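Local coordinates for protein cytochrome C (Marichromatium purpuratum 984, PDB 5LO9) that carries electrons through its bound c-type hemes and, as a fused TsdB-TsdA enzyme, probably interconverts thiosulfate and tetrathionate, at residues S97-A102 / L182-A187. Numbering follows the deposited sequence.
Sequences SDVDAA and LAAYFA
Ala101 and Tyr185 bring the two backbones to 4.4 Å between their CA atoms, where the irregular segment 97-102, about to enter helix 102-110, passes the last turns of helix 176-187. At this point the Ala101 methyl lies against the helix backbone itself, its CB 3.9 Å from Ala184 C. Ala184 CB lies 3.8 Å from Val99 CG1 and also meets the Ala101 methyl. The valine reaches it with CG1 set anti to its own backbone N (chi1 175°), and its side chain also touches Tyr144 of helix 144-156. The carbonyl of Ala101 meets the edge of the Tyr185 ring, near its plane, with O 3.5 Å from CD1. The hydroxyl of that tyrosine is hydrogen-bonded to Glu109, so the ring spans from the loop to helix 102-110. Asp100, directed away from the helix, caps the chain turning into helix 102-110: its OD1 accepts from Ala102 N at 3.2 Å, met from above the carboxylate plane. The contact lays the approach to helix 102-110 against helix 176-187, beside the packing of these first and last helices of the second cytochrome c domain (Tyr185 and Phe186 on Ala108, Leu182 on Leu107), a pairing characteristic of class I cytochromes c.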
loop_
_atom_site.group_PDB
_atom_site.type_symbol
_atom_site.label_atom_id
_atom_site.label_comp_id
_atom_site.label_asym_id
_atom_site.label_seq_id
_atom_site.Cartn_x
_atom_site.Cartn_y
_atom_site.Cartn_z
ATOM N N SER A 97 40.429 -13.950 -21.264
ATOM C CA SER A 97 40.107 -12.561 -21.584
ATOM C C SER A 97 39.023 -12.435 -22.650
ATOM O O SER A 97 38.438 -11.356 -22.784
ATOM C CB SER A 97 41.365 -11.868 -22.060
ATOM O OG SER A 97 41.942 -12.660 -23.100
ATOM N N ASP A 98 38.784 -13.491 -23.439
ATOM C CA ASP A 98 37.787 -13.502 -24.509
ATOM C C ASP A 98 36.393 -13.932 -24.034
ATOM O O ASP A 98 35.533 -14.238 -24.870
ATOM C CB ASP A 98 38.266 -14.421 -25.657
ATOM C CG ASP A 98 38.881 -15.779 -25.156
ATOM O OD1 ASP A 98 40.071 -15.743 -24.739
ATOM O OD2 ASP A 98 38.235 -16.872 -25.213
ATOM N N VAL A 99 36.143 -13.942 -22.723
ATOM C CA VAL A 99 34.875 -14.413 -22.169
ATOM C C VAL A 99 34.413 -13.494 -21.043
ATOM O O VAL A 99 35.151 -13.260 -20.074
ATOM C CB VAL A 99 34.996 -15.862 -21.658
ATOM C CG1 VAL A 99 33.708 -16.323 -20.969
ATOM C CG2 VAL A 99 35.291 -16.806 -22.812
ATOM N N ASP A 100 33.160 -13.038 -21.133
ATOM C CA ASP A 100 32.627 -12.017 -20.233
ATOM C C ASP A 100 32.071 -12.672 -18.972
ATOM O O ASP A 100 30.915 -13.104 -18.937
ATOM C CB ASP A 100 31.545 -11.211 -20.944
ATOM C CG ASP A 100 30.994 -10.089 -20.088
ATOM O OD1 ASP A 100 31.634 -9.722 -19.060
ATOM O OD2 ASP A 100 29.904 -9.583 -20.446
ATOM N N ALA A 101 32.866 -12.688 -17.901
ATOM C CA ALA A 101 32.392 -13.314 -16.675
ATOM C C ALA A 101 31.087 -12.684 -16.168
ATOM O O ALA A 101 30.289 -13.350 -15.491
ATOM C CB ALA A 101 33.464 -13.219 -15.598
ATOM N N ALA A 102 30.844 -11.408 -16.460
ATOM C CA ALA A 102 29.625 -10.807 -15.946
ATOM C C ALA A 102 28.378 -11.453 -16.527
ATOM O O ALA A 102 27.319 -11.427 -15.881
ATOM C CB ALA A 102 29.631 -9.318 -16.240
ATOM N N LEU A 182 29.367 -18.915 -17.038
ATOM C CA LEU A 182 29.288 -19.475 -15.694
ATOM C C LEU A 182 30.635 -19.993 -15.245
ATOM O O LEU A 182 30.977 -19.910 -14.065
ATOM C CB LEU A 182 28.249 -20.587 -15.649
ATOM C CG LEU A 182 26.827 -20.008 -15.694
ATOM C CD1 LEU A 182 25.806 -20.982 -16.161
ATOM C CD2 LEU A 182 26.444 -19.557 -14.333
ATOM N N ALA A 183 31.388 -20.591 -16.146
ATOM C CA ALA A 183 32.696 -21.072 -15.739
ATOM C C ALA A 183 33.621 -19.909 -15.447
ATOM O O ALA A 183 34.366 -19.923 -14.458
ATOM C CB ALA A 183 33.272 -21.971 -16.815
ATOM N N ALA A 184 33.577 -18.879 -16.286
ATOM C CA ALA A 184 34.433 -17.720 -16.027
ATOM C C ALA A 184 34.005 -17.000 -14.754
ATOM O O ALA A 184 34.850 -16.616 -13.937
ATOM C CB ALA A 184 34.412 -16.770 -17.223
ATOM N N TYR A 185 32.694 -16.855 -14.551
ATOM C CA TYR A 185 32.198 -16.201 -13.356
ATOM C C TYR A 185 32.714 -16.900 -12.112
ATOM O O TYR A 185 33.372 -16.287 -11.269
ATOM C CB TYR A 185 30.666 -16.186 -13.364
ATOM C CG TYR A 185 30.082 -15.511 -12.143
ATOM C CD1 TYR A 185 29.864 -14.141 -12.111
ATOM C CD2 TYR A 185 29.816 -16.235 -10.992
ATOM C CE1 TYR A 185 29.355 -13.513 -10.970
ATOM C CE2 TYR A 185 29.316 -15.626 -9.862
ATOM C CZ TYR A 185 29.094 -14.255 -9.848
ATOM O OH TYR A 185 28.586 -13.655 -8.711
ATOM N N PHE A 186 32.484 -18.202 -12.004
ATOM C CA PHE A 186 32.854 -18.873 -10.761
ATOM C C PHE A 186 34.358 -19.045 -10.655
ATOM O O PHE A 186 34.896 -19.063 -9.544
ATOM C CB PHE A 186 32.130 -20.219 -10.628
ATOM C CG PHE A 186 30.734 -20.072 -10.124
ATOM C CD1 PHE A 186 30.504 -19.649 -8.818
ATOM C CD2 PHE A 186 29.650 -20.293 -10.958
ATOM C CE1 PHE A 186 29.213 -19.484 -8.339
ATOM C CE2 PHE A 186 28.366 -20.128 -10.499
ATOM C CZ PHE A 186 28.140 -19.720 -9.183
ATOM N N ALA A 187 35.056 -19.148 -11.782
ATOM C CA ALA A 187 36.511 -19.223 -11.720
ATOM C C ALA A 187 37.121 -17.935 -11.165
ATOM O O ALA A 187 38.186 -17.972 -10.540
ATOM C CB ALA A 187 37.068 -19.553 -13.101
#